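Local atomic coordinates of ribonuclease T2 (Homo sapiens, PDB entry 3T0O), a protein that cleaves single-stranded RNA, preferentially between purine and uridine, and degrades microbial RNA so that its fragments can be sensed by TLR8 in innate immunity. Residues N29-P34 against P74-S79; I158-P163 against R215-G220; E168-G173 against G220-P225. All blocks are in the same frame, centred on the assembly; numbering follows the deposited sequence. Where two conformers were deposited one is given.

Interaction 1 (N29-P34 against P74-S79)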
loop_
_atom_site.group_PDB
_atom_site.type_symbol
_atom_site.label_atom_id
_atom_site.label_comp_id
_atom_site.label_asym_id
_atom_site.label_seq_id
_atom_site.Cartn_x
_atom_site.Cartn_y
_atom_site.Cartn_z
ATOM N N ASN A 29 -7.726 -5.755 16.510
ATOM C CA ASN A 29 -6.393 -6.112 16.085
ATOM C C ASN A 29 -5.603 -4.925 15.622
ATOM O O ASN A 29 -5.531 -3.922 16.386
ATOM C CB ASN A 29 -6.439 -7.299 15.087
ATOM C CG ASN A 29 -7.163 -8.460 15.694
ATOM O OD1 ASN A 29 -6.885 -8.820 16.843
ATOM N ND2 ASN A 29 -8.118 -9.015 14.972
ATOM N N ASP A 30 -5.081 -4.973 14.400
ATOM C CA ASP A 30 -4.239 -3.877 13.932
ATOM C C ASP A 30 -5.012 -2.535 13.812
ATOM O O ASP A 30 -4.379 -1.456 13.809
ATOM C CB ASP A 30 -3.582 -4.257 12.576
ATOM C CG ASP A 30 -2.473 -5.306 12.720
ATOM O OD1 ASP A 30 -1.820 -5.339 13.763
ATOM O OD2 ASP A 30 -2.370 -6.196 11.831
ATOM N N CYS A 31 -6.342 -2.587 13.705
ATOM C CA CYS A 31 -7.189 -1.426 13.624
ATOM C C CYS A 31 -7.783 -1.004 14.963
ATOM O O CYS A 31 -8.575 -0.037 15.019
ATOM C CB CYS A 31 -8.368 -1.701 12.619
ATOM S SG CYS A 31 -7.715 -1.707 10.983
ATOM N N ARG A 32 -7.412 -1.666 16.055
ATOM C CA ARG A 32 -7.935 -1.175 17.331
ATOM C C ARG A 32 -7.405 0.206 17.665
ATOM O O ARG A 32 -8.166 1.076 18.080
ATOM C CB ARG A 32 -7.705 -2.206 18.395
ATOM C CG ARG A 32 -8.254 -1.731 19.701
ATOM C CD ARG A 32 -8.341 -2.855 20.655
ATOM N NE ARG A 32 -9.236 -3.949 20.251
ATOM C CZ ARG A 32 -10.549 -4.012 20.429
ATOM N NH1 ARG A 32 -11.236 -3.014 20.953
ATOM N NH2 ARG A 32 -11.185 -5.125 20.063
ATOM N N ASP A 33 -6.108 0.399 17.472
ATOM C CA ASP A 33 -5.498 1.709 17.461
ATOM C C ASP A 33 -4.748 1.764 16.133
ATOM O O ASP A 33 -3.631 1.278 16.068
ATOM C CB ASP A 33 -4.535 1.808 18.678
ATOM C CG ASP A 33 -5.277 1.733 20.043
ATOM O OD1 ASP A 33 -6.034 2.685 20.368
ATOM O OD2 ASP A 33 -5.109 0.714 20.773
ATOM N N PRO A 34 -5.369 2.306 15.089
ATOM C CA PRO A 34 -4.754 2.240 13.758
ATOM C C PRO A 34 -3.359 2.842 13.816
ATOM O O PRO A 34 -3.156 3.916 14.440
ATOM C CB PRO A 34 -5.676 3.080 12.908
ATOM C CG PRO A 34 -7.055 2.960 13.634
ATOM C CD PRO A 34 -6.702 2.923 15.054
ATOM N N PRO A 74 0.728 -4.475 8.259
ATOM C CA PRO A 74 -0.324 -5.041 9.108
ATOM C C PRO A 74 -1.651 -5.175 8.388
ATOM O O PRO A 74 -1.856 -4.544 7.340
ATOM C CB PRO A 74 -0.522 -3.952 10.198
ATOM C CG PRO A 74 -0.185 -2.631 9.475
ATOM C CD PRO A 74 1.052 -3.064 8.627
ATOM N N ASP A 75 -2.527 -6.024 8.938
ATOM C CA ASP A 75 -3.834 -6.203 8.338
ATOM C C ASP A 75 -4.765 -5.147 8.822
ATOM O O ASP A 75 -5.302 -5.226 9.900
ATOM C CB ASP A 75 -4.353 -7.581 8.675
ATOM C CG ASP A 75 -5.726 -7.847 8.091
ATOM O OD1 ASP A 75 -6.292 -6.927 7.466
ATOM O OD2 ASP A 75 -6.250 -8.981 8.285
ATOM N N VAL A 76 -4.901 -4.106 8.020
ATOM C CA VAL A 76 -5.773 -2.977 8.388
ATOM C C VAL A 76 -6.961 -2.860 7.484
ATOM O O VAL A 76 -7.603 -1.789 7.468
ATOM C CB VAL A 76 -4.948 -1.668 8.428
ATOM C CG1 VAL A 76 -3.901 -1.772 9.547
ATOM C CG2 VAL A 76 -4.302 -1.354 7.063
ATOM N N ILE A 77 -7.335 -3.970 6.847
ATOM C CA ILE A 77 -8.596 -3.969 6.073
ATOM C C ILE A 77 -9.551 -4.878 6.795
ATOM O O ILE A 77 -10.522 -4.370 7.363
ATOM C CB ILE A 77 -8.308 -4.416 4.684
ATOM C CG1 ILE A 77 -7.437 -3.337 3.997
ATOM C CG2 ILE A 77 -9.654 -4.543 3.946
ATOM C CD1 ILE A 77 -6.896 -3.714 2.702
ATOM N N HIS A 78 -9.324 -6.190 6.829
ATOM C CA HIS A 78 -10.218 -7.020 7.611
ATOM C C HIS A 78 -9.818 -7.206 9.046
ATOM O O HIS A 78 -10.658 -7.612 9.892
ATOM C CB HIS A 78 -10.308 -8.409 7.070
ATOM C CG HIS A 78 -10.946 -8.457 5.729
ATOM N ND1 HIS A 78 -12.195 -7.923 5.472
ATOM C CD2 HIS A 78 -10.475 -8.928 4.554
ATOM C CE1 HIS A 78 -12.457 -8.062 4.175
ATOM N NE2 HIS A 78 -11.442 -8.683 3.601
ATOM N N SER A 79 -8.523 -6.932 9.275
ATOM C CA SER A 79 -8.014 -7.018 10.626
ATOM C C SER A 79 -8.326 -8.367 11.231
ATOM O O SER A 79 -8.824 -8.445 12.358
ATOM C CB SER A 79 -8.538 -5.860 11.518
ATOM O OG SER A 79 -8.011 -4.643 11.007
HETATM O O HOH W 1 -5.256 -6.964 12.275
#
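Asn29 and Asp30 each hold the opposing loop through one polar group, and the backbone they hold is folded by an Asx turn at Asp75. Both segments are loops of the RNase T2 fold: residues 29-34 lead from helix 20-23 toward strand 39-45, while residues 74-79 join helix 66-72 to helix 84-98. The Asp30 side chain crosses the Pro74 ring at about a right angle, with Asp30 OD2 3.3 Å from Pro74 CB. That same oxygen accepts from the backbone of Asp75 on its anti side, Asp75 N lying 2.9 Å from Asp30 OD2; an angle of 136° at the hydrogen shows the bond to be bent. Arg83 adds a salt bridge to Asp30 OD2, which would be expected to favour the charged carboxylate. A water next to this pair accepts from Asp30 N and donates to Asp75 O, linking the two backbones.

Asn29 has the same kind of first torsion, CG beside its backbone N (chi1 -56°), but it sits one residue earlier in the chain and its amide reaches the far end of the turn, where Asn29 ND2 donates to Ser79 O at 2.8 Å. The bond is nearly straight (167°) and lies in the Asn29 amide plane, yet it meets Ser79 O from above the carbonyl plane. Gln28 NE2 is a second donor to this oxygen.

Between these grips, Cys31 SG, disulfide-bonded to Cys24, rests 3.5 Å from Val76 CA. Val76 CG1 is 3.9 Å from Asp30 CB, and the Val76 side chain also touches His18 and Thr39 on the sheet. Within the turn, Asp75 OD1 receives two amides from different directions: Ile77 N at 3.2 Å, nearly along the C-O axis, and Ser79 N at 2.9 Å, from above the carboxylate plane.

Interaction 2 (I158-P163 against R215-G220)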
loop_
_atom_site.group_PDB
_atom_site.type_symbol
_atom_site.label_atom_id
_atom_site.label_comp_id
_atom_site.label_asym_id
_atom_site.label_seq_id
_atom_site.Cartn_x
_atom_site.Cartn_y
_atom_site.Cartn_z
ATOM N N ILE A 158 -3.956 8.357 -6.388
ATOM C CA ILE A 158 -4.378 8.644 -5.041
ATOM C C ILE A 158 -5.861 8.309 -4.922
ATOM O O ILE A 158 -6.682 8.786 -5.727
ATOM C CB ILE A 158 -4.181 10.080 -4.727
ATOM C CG1 ILE A 158 -2.730 10.560 -4.930
ATOM C CG2 ILE A 158 -4.628 10.394 -3.247
ATOM C CD1 ILE A 158 -2.657 12.014 -5.011
ATOM N N GLN A 159 -6.195 7.436 -3.949
ATOM C CA GLN A 159 -7.519 6.891 -3.905
ATOM C C GLN A 159 -8.146 7.221 -2.539
ATOM O O GLN A 159 -7.442 7.350 -1.551
ATOM C CB GLN A 159 -7.552 5.368 -4.031
ATOM C CG GLN A 159 -7.078 5.023 -5.431
ATOM C CD GLN A 159 -6.532 3.716 -5.501
ATOM O OE1 GLN A 159 -5.633 3.371 -4.736
ATOM N NE2 GLN A 159 -6.991 2.954 -6.500
ATOM N N CYS A 160 -9.460 7.373 -2.579
ATOM C CA CYS A 160 -10.230 7.943 -1.460
ATOM C C CYS A 160 -11.448 7.082 -1.200
ATOM O O CYS A 160 -11.991 6.444 -2.112
ATOM C CB CYS A 160 -10.754 9.341 -1.797
ATOM S SG CYS A 160 -9.536 10.641 -1.623
ATOM N N LEU A 161 -11.930 7.174 0.037
ATOM C CA LEU A 161 -13.329 6.735 0.313
ATOM C C LEU A 161 -14.231 7.890 0.112
ATOM O O LEU A 161 -13.932 8.974 0.480
ATOM C CB LEU A 161 -13.455 6.177 1.740
ATOM C CG LEU A 161 -12.620 4.893 1.806
ATOM C CD1 LEU A 161 -12.945 4.414 3.234
ATOM C CD2 LEU A 161 -13.000 3.780 0.808
ATOM N N PRO A 162 -15.366 7.700 -0.549
ATOM C CA PRO A 162 -16.253 8.842 -0.729
ATOM C C PRO A 162 -16.931 9.263 0.568
ATOM O O PRO A 162 -16.868 8.515 1.567
ATOM C CB PRO A 162 -17.306 8.282 -1.692
ATOM C CG PRO A 162 -17.455 6.815 -1.168
ATOM C CD PRO A 162 -15.974 6.433 -1.019
ATOM N N PRO A 163 -17.578 10.435 0.566
ATOM C CA PRO A 163 -18.325 10.842 1.762
ATOM C C PRO A 163 -19.421 9.795 2.111
ATOM O O PRO A 163 -20.000 9.197 1.226
ATOM C CB PRO A 163 -18.943 12.197 1.370
ATOM C CG PRO A 163 -18.436 12.587 -0.011
ATOM C CD PRO A 163 -17.554 11.452 -0.510
ATOM N N ARG A 215 -11.721 4.710 -4.470
ATOM C CA ARG A 215 -11.800 5.093 -5.878
ATOM C C ARG A 215 -10.854 6.229 -6.054
ATOM O O ARG A 215 -10.434 6.835 -5.110
ATOM C CB ARG A 215 -13.206 5.594 -6.207
ATOM C CG ARG A 215 -14.268 4.530 -6.165
ATOM C CD ARG A 215 -14.099 3.476 -7.231
ATOM N NE ARG A 215 -15.348 2.707 -7.374
ATOM C CZ ARG A 215 -15.611 1.615 -6.671
ATOM N NH1 ARG A 215 -14.705 1.201 -5.760
ATOM N NH2 ARG A 215 -16.784 0.959 -6.881
ATOM N N VAL A 216 -10.589 6.602 -7.309
ATOM C CA VAL A 216 -9.701 7.758 -7.497
ATOM C C VAL A 216 -10.257 8.964 -6.751
ATOM O O VAL A 216 -11.454 9.254 -6.791
ATOM C CB VAL A 216 -9.595 8.069 -9.013
ATOM C CG1 VAL A 216 -10.953 8.204 -9.599
ATOM C CG2 VAL A 216 -8.785 9.296 -9.245
ATOM N N CYS A 217 -9.376 9.682 -6.038
ATOM C CA CYS A 217 -9.831 10.894 -5.368
ATOM C C CYS A 217 -10.223 11.938 -6.365
ATOM O O CYS A 217 -9.483 12.184 -7.319
ATOM C CB CYS A 217 -8.743 11.479 -4.486
ATOM S SG CYS A 217 -8.212 10.412 -3.157
ATOM N N GLU A 218 -11.345 12.585 -6.086
ATOM C CA GLU A 218 -11.793 13.721 -6.892
ATOM C C GLU A 218 -10.933 14.964 -6.627
ATOM O O GLU A 218 -10.534 15.190 -5.498
ATOM C CB GLU A 218 -13.239 13.993 -6.532
ATOM C CG GLU A 218 -14.176 12.844 -6.915
ATOM C CD GLU A 218 -14.258 12.637 -8.461
ATOM O OE1 GLU A 218 -13.520 13.292 -9.207
ATOM O OE2 GLU A 218 -14.850 11.654 -8.788
ATOM N N ASP A 219 -10.646 15.800 -7.640
ATOM C CA ASP A 219 -9.971 17.049 -7.310
ATOM C C ASP A 219 -10.814 17.799 -6.280
ATOM O O ASP A 219 -12.086 17.778 -6.298
ATOM C CB ASP A 219 -9.772 17.932 -8.544
ATOM C CG ASP A 219 -8.819 17.324 -9.576
ATOM O OD1 ASP A 219 -8.868 17.774 -10.752
ATOM O OD2 ASP A 219 -8.018 16.444 -9.218
ATOM N N GLY A 220 -10.165 18.481 -5.362
ATOM C CA GLY A 220 -10.869 19.255 -4.369
ATOM C C GLY A 220 -10.491 18.869 -2.953
ATOM O O GLY A 220 -9.462 18.196 -2.748
HETATM O O HOH W 2 -6.790 11.648 -7.527
#
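Cys160 and Cys217 both carry their SG beside the backbone N and anti to the carbonyl carbon, with chi1 of -80° and -62°, and this turns the two sulfurs onto each other. They form a disulfide with Cys160 SG 2.0 Å from Cys217 SG; its torsion of +95° about the S-S bond makes the bridge right-handed. The branch of Ile158 that lies anti to its own backbone N reaches the same spot, placing Ile158 CG2 3.6 Å from Cys217 SG. Val141 and Phe144 of helix 141-152 lie alongside, the first against Cys217 and the second against Ile158.

The backbones carrying these groups form a short antiparallel pairing, in which strand 215-216 adds to strand 157-161 of the main RNase T2 sheet. Cys160 and Arg215 are its hydrogen-bonded pair: Cys160 N donates to Arg215 O at 2.8 Å, and Arg215 N returns to Cys160 O at 2.9 Å. Their side chains leave on the same face. Gln159 and Val216 form the adjoining non-hydrogen-bonded pair, Gln159 CA and Val216 CA being 4.3 Å apart, and here the side chains diverge. Gln159 CA also makes a bent C-H...O contact with Arg215 O, 3.2 Å from Gln159 CA to that oxygen. The amide of Gln159 is engaged elsewhere, its OE1 accepting from Gln174, on the neighbouring strand 171-180.

Because the disulfide uses Cys217 rather than Arg215, the residue paired with Cys160, it ties the strand to the chain just as that chain leaves the sheet. The last backbone bond falls at this point: Cys217 N meets Ile158 O at 2.9 Å in an almost linear N-H...O arrangement. A water donates to Cys217 O at 2.8 Å and, weakly, to Ile158 O.

Interaction 3 (E168-G173 against G220-P225)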
loop_
_atom_site.group_PDB
_atom_site.type_symbol
_atom_site.label_atom_id
_atom_site.label_comp_id
_atom_site.label_asym_id
_atom_site.label_seq_id
_atom_site.Cartn_x
_atom_site.Cartn_y
_atom_site.Cartn_z
ATOM N N GLU A 168 -20.261 14.880 3.831
ATOM C CA GLU A 168 -19.001 15.444 4.249
ATOM C C GLU A 168 -18.044 15.413 3.019
ATOM O O GLU A 168 -18.494 15.552 1.894
ATOM C CB GLU A 168 -18.524 14.637 5.454
ATOM C CG GLU A 168 -18.608 13.109 5.181
ATOM C CD GLU A 168 -18.639 12.257 6.443
ATOM O OE1 GLU A 168 -19.742 12.078 7.017
ATOM O OE2 GLU A 168 -17.570 11.749 6.847
ATOM N N VAL A 169 -16.737 15.223 3.213
ATOM C CA VAL A 169 -15.798 15.201 2.069
ATOM C C VAL A 169 -15.141 13.823 2.015
ATOM O O VAL A 169 -15.152 13.076 2.985
ATOM C CB VAL A 169 -14.658 16.332 2.101
ATOM C CG1 VAL A 169 -15.265 17.764 2.101
ATOM C CG2 VAL A 169 -13.796 16.165 3.240
ATOM N N GLN A 170 -14.627 13.473 0.841
ATOM C CA GLN A 170 -13.885 12.211 0.649
ATOM C C GLN A 170 -12.693 12.151 1.624
ATOM O O GLN A 170 -12.132 13.156 2.039
ATOM C CB GLN A 170 -13.418 12.108 -0.783
ATOM C CG GLN A 170 -12.392 13.214 -1.134
ATOM C CD GLN A 170 -12.051 13.363 -2.565
ATOM O OE1 GLN A 170 -12.336 12.495 -3.409
ATOM N NE2 GLN A 170 -11.479 14.499 -2.861
ATOM N N THR A 171 -12.293 10.922 1.891
ATOM C CA THR A 171 -11.218 10.679 2.817
ATOM C C THR A 171 -10.083 9.940 2.111
ATOM O O THR A 171 -10.330 8.897 1.499
ATOM C CB THR A 171 -11.744 9.798 3.908
ATOM O OG1 THR A 171 -12.962 10.381 4.433
ATOM C CG2 THR A 171 -10.671 9.724 5.004
ATOM N N ILE A 172 -8.855 10.469 2.188
ATOM C CA ILE A 172 -7.730 9.785 1.494
ATOM C C ILE A 172 -7.461 8.469 2.159
ATOM O O ILE A 172 -7.376 8.414 3.375
ATOM C CB ILE A 172 -6.503 10.683 1.397
ATOM C CG1 ILE A 172 -5.432 9.996 0.513
ATOM C CG2 ILE A 172 -5.843 10.947 2.805
ATOM C CD1 ILE A 172 -4.200 10.927 0.286
ATOM N N GLY A 173 -7.243 7.449 1.322
ATOM C CA GLY A 173 -7.058 6.070 1.830
ATOM C C GLY A 173 -5.828 5.394 1.264
ATOM O O GLY A 173 -5.306 4.546 1.942
ATOM N N GLY A 220 -10.165 18.481 -5.362
ATOM C CA GLY A 220 -10.869 19.255 -4.369
ATOM C C GLY A 220 -10.491 18.869 -2.953
ATOM O O GLY A 220 -9.462 18.196 -2.748
ATOM N N PRO A 221 -11.309 19.226 -1.987
ATOM C CA PRO A 221 -10.946 18.960 -0.591
ATOM C C PRO A 221 -10.923 17.498 -0.260
ATOM O O PRO A 221 -11.651 16.680 -0.874
ATOM C CB PRO A 221 -12.046 19.686 0.240
ATOM C CG PRO A 221 -12.704 20.520 -0.729
ATOM C CD PRO A 221 -12.518 20.050 -2.087
ATOM N N VAL A 222 -9.992 17.169 0.609
ATOM C CA VAL A 222 -9.892 15.783 1.020
ATOM C C VAL A 222 -9.522 15.774 2.507
ATOM O O VAL A 222 -8.724 16.616 2.998
ATOM C CB VAL A 222 -8.842 15.002 0.099
ATOM C CG1 VAL A 222 -7.477 15.676 0.151
ATOM C CG2 VAL A 222 -8.708 13.494 0.572
ATOM N N PHE A 223 -10.113 14.839 3.207
ATOM C CA PHE A 223 -9.781 14.671 4.634
ATOM C C PHE A 223 -8.695 13.632 4.756
ATOM O O PHE A 223 -8.800 12.525 4.223
ATOM C CB PHE A 223 -11.086 14.220 5.337
ATOM C CG PHE A 223 -11.014 14.085 6.813
ATOM C CD1 PHE A 223 -10.284 14.959 7.602
ATOM C CD2 PHE A 223 -11.737 13.075 7.424
ATOM C CE1 PHE A 223 -10.236 14.824 9.037
ATOM C CE2 PHE A 223 -11.700 12.936 8.857
ATOM C CZ PHE A 223 -10.948 13.830 9.622
ATOM N N TYR A 224 -7.699 13.943 5.577
ATOM C CA TYR A 224 -6.581 13.030 5.852
ATOM C C TYR A 224 -6.657 12.853 7.387
ATOM O O TYR A 224 -6.120 13.682 8.171
ATOM C CB TYR A 224 -5.305 13.765 5.424
ATOM C CG TYR A 224 -4.016 13.045 5.681
ATOM C CD1 TYR A 224 -3.975 11.644 5.795
ATOM C CD2 TYR A 224 -2.849 13.747 5.705
ATOM C CE1 TYR A 224 -2.766 10.959 6.026
ATOM C CE2 TYR A 224 -1.632 13.132 5.871
ATOM C CZ TYR A 224 -1.592 11.724 6.051
ATOM O OH TYR A 224 -0.377 11.118 6.176
ATOM N N PRO A 225 -7.353 11.833 7.835
ATOM C CA PRO A 225 -7.825 11.788 9.223
ATOM C C PRO A 225 -6.762 11.384 10.201
ATOM O O PRO A 225 -6.014 10.412 9.976
ATOM C CB PRO A 225 -8.915 10.686 9.202
ATOM C CG PRO A 225 -8.639 9.851 8.051
ATOM C CD PRO A 225 -7.992 10.806 6.993
#
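Ile172 lies against Val222 and Tyr224 at the apolar centre. Val222 CG2, anti to its backbone N, comes 3.7 Å from Ile172 CB. Ile172 CG2, between its own backbone N and carbonyl carbon, meets the Tyr224 ring obliquely, 3.6 Å from Tyr224 CD1. Phe144 of helix 141-152 packs on both Ile172 and Val222 and meets the Tyr224 ring edge-to-face. Farther out, the Val169 side chain crosses that of Phe223 at about a right angle, with Val169 CG2 3.9 Å from Phe223 CB.

The backbones join through two bonds: Phe223 N donates to Gln170 O at 2.9 Å, almost linearly, and Ile172 N donates to Phe223 O at the same distance, 2.9 Å. At the polar edge the extended Gln170 side chain spans to the other segment, where Gln170 NE2 reaches Pro221 O at 3.0 Å (N-H...O 156°) from above the carbonyl plane. Gln170 OE1 accepts from Glu218 N, so both ends of this amide are engaged.

With Thr171 and Phe223 as its only bridged pair and the touching parts, 169-172 and 220-225, running 68° apart end to end, this is an isolated beta bridge, joining strand 171-180 to the C-terminal strand 221-222, which itself pairs with strand 139-140.

From the N terminus, interaction 1 comes first: it closes a loop that contains strand 39-45 and helix 66-72, and it is complete before the other two begin, its nearest atoms about 9 Å from interaction 2 and about 8 Å from interaction 3. Interactions 2 and 3 cross, since residues 158-163 and 168-173 come in turn before 215-220 and 220-225, and they share Gly220. Their centres are 7 Å apart; a backbone hydrogen bond from Leu161 N to Thr171 O joins them directly. Together they fasten the C-terminal chain to neighbouring strands 157-161 and 171-180. Helix 20-23 touches both regions, through Val76 in interaction 1 and Pro225 in interaction 3.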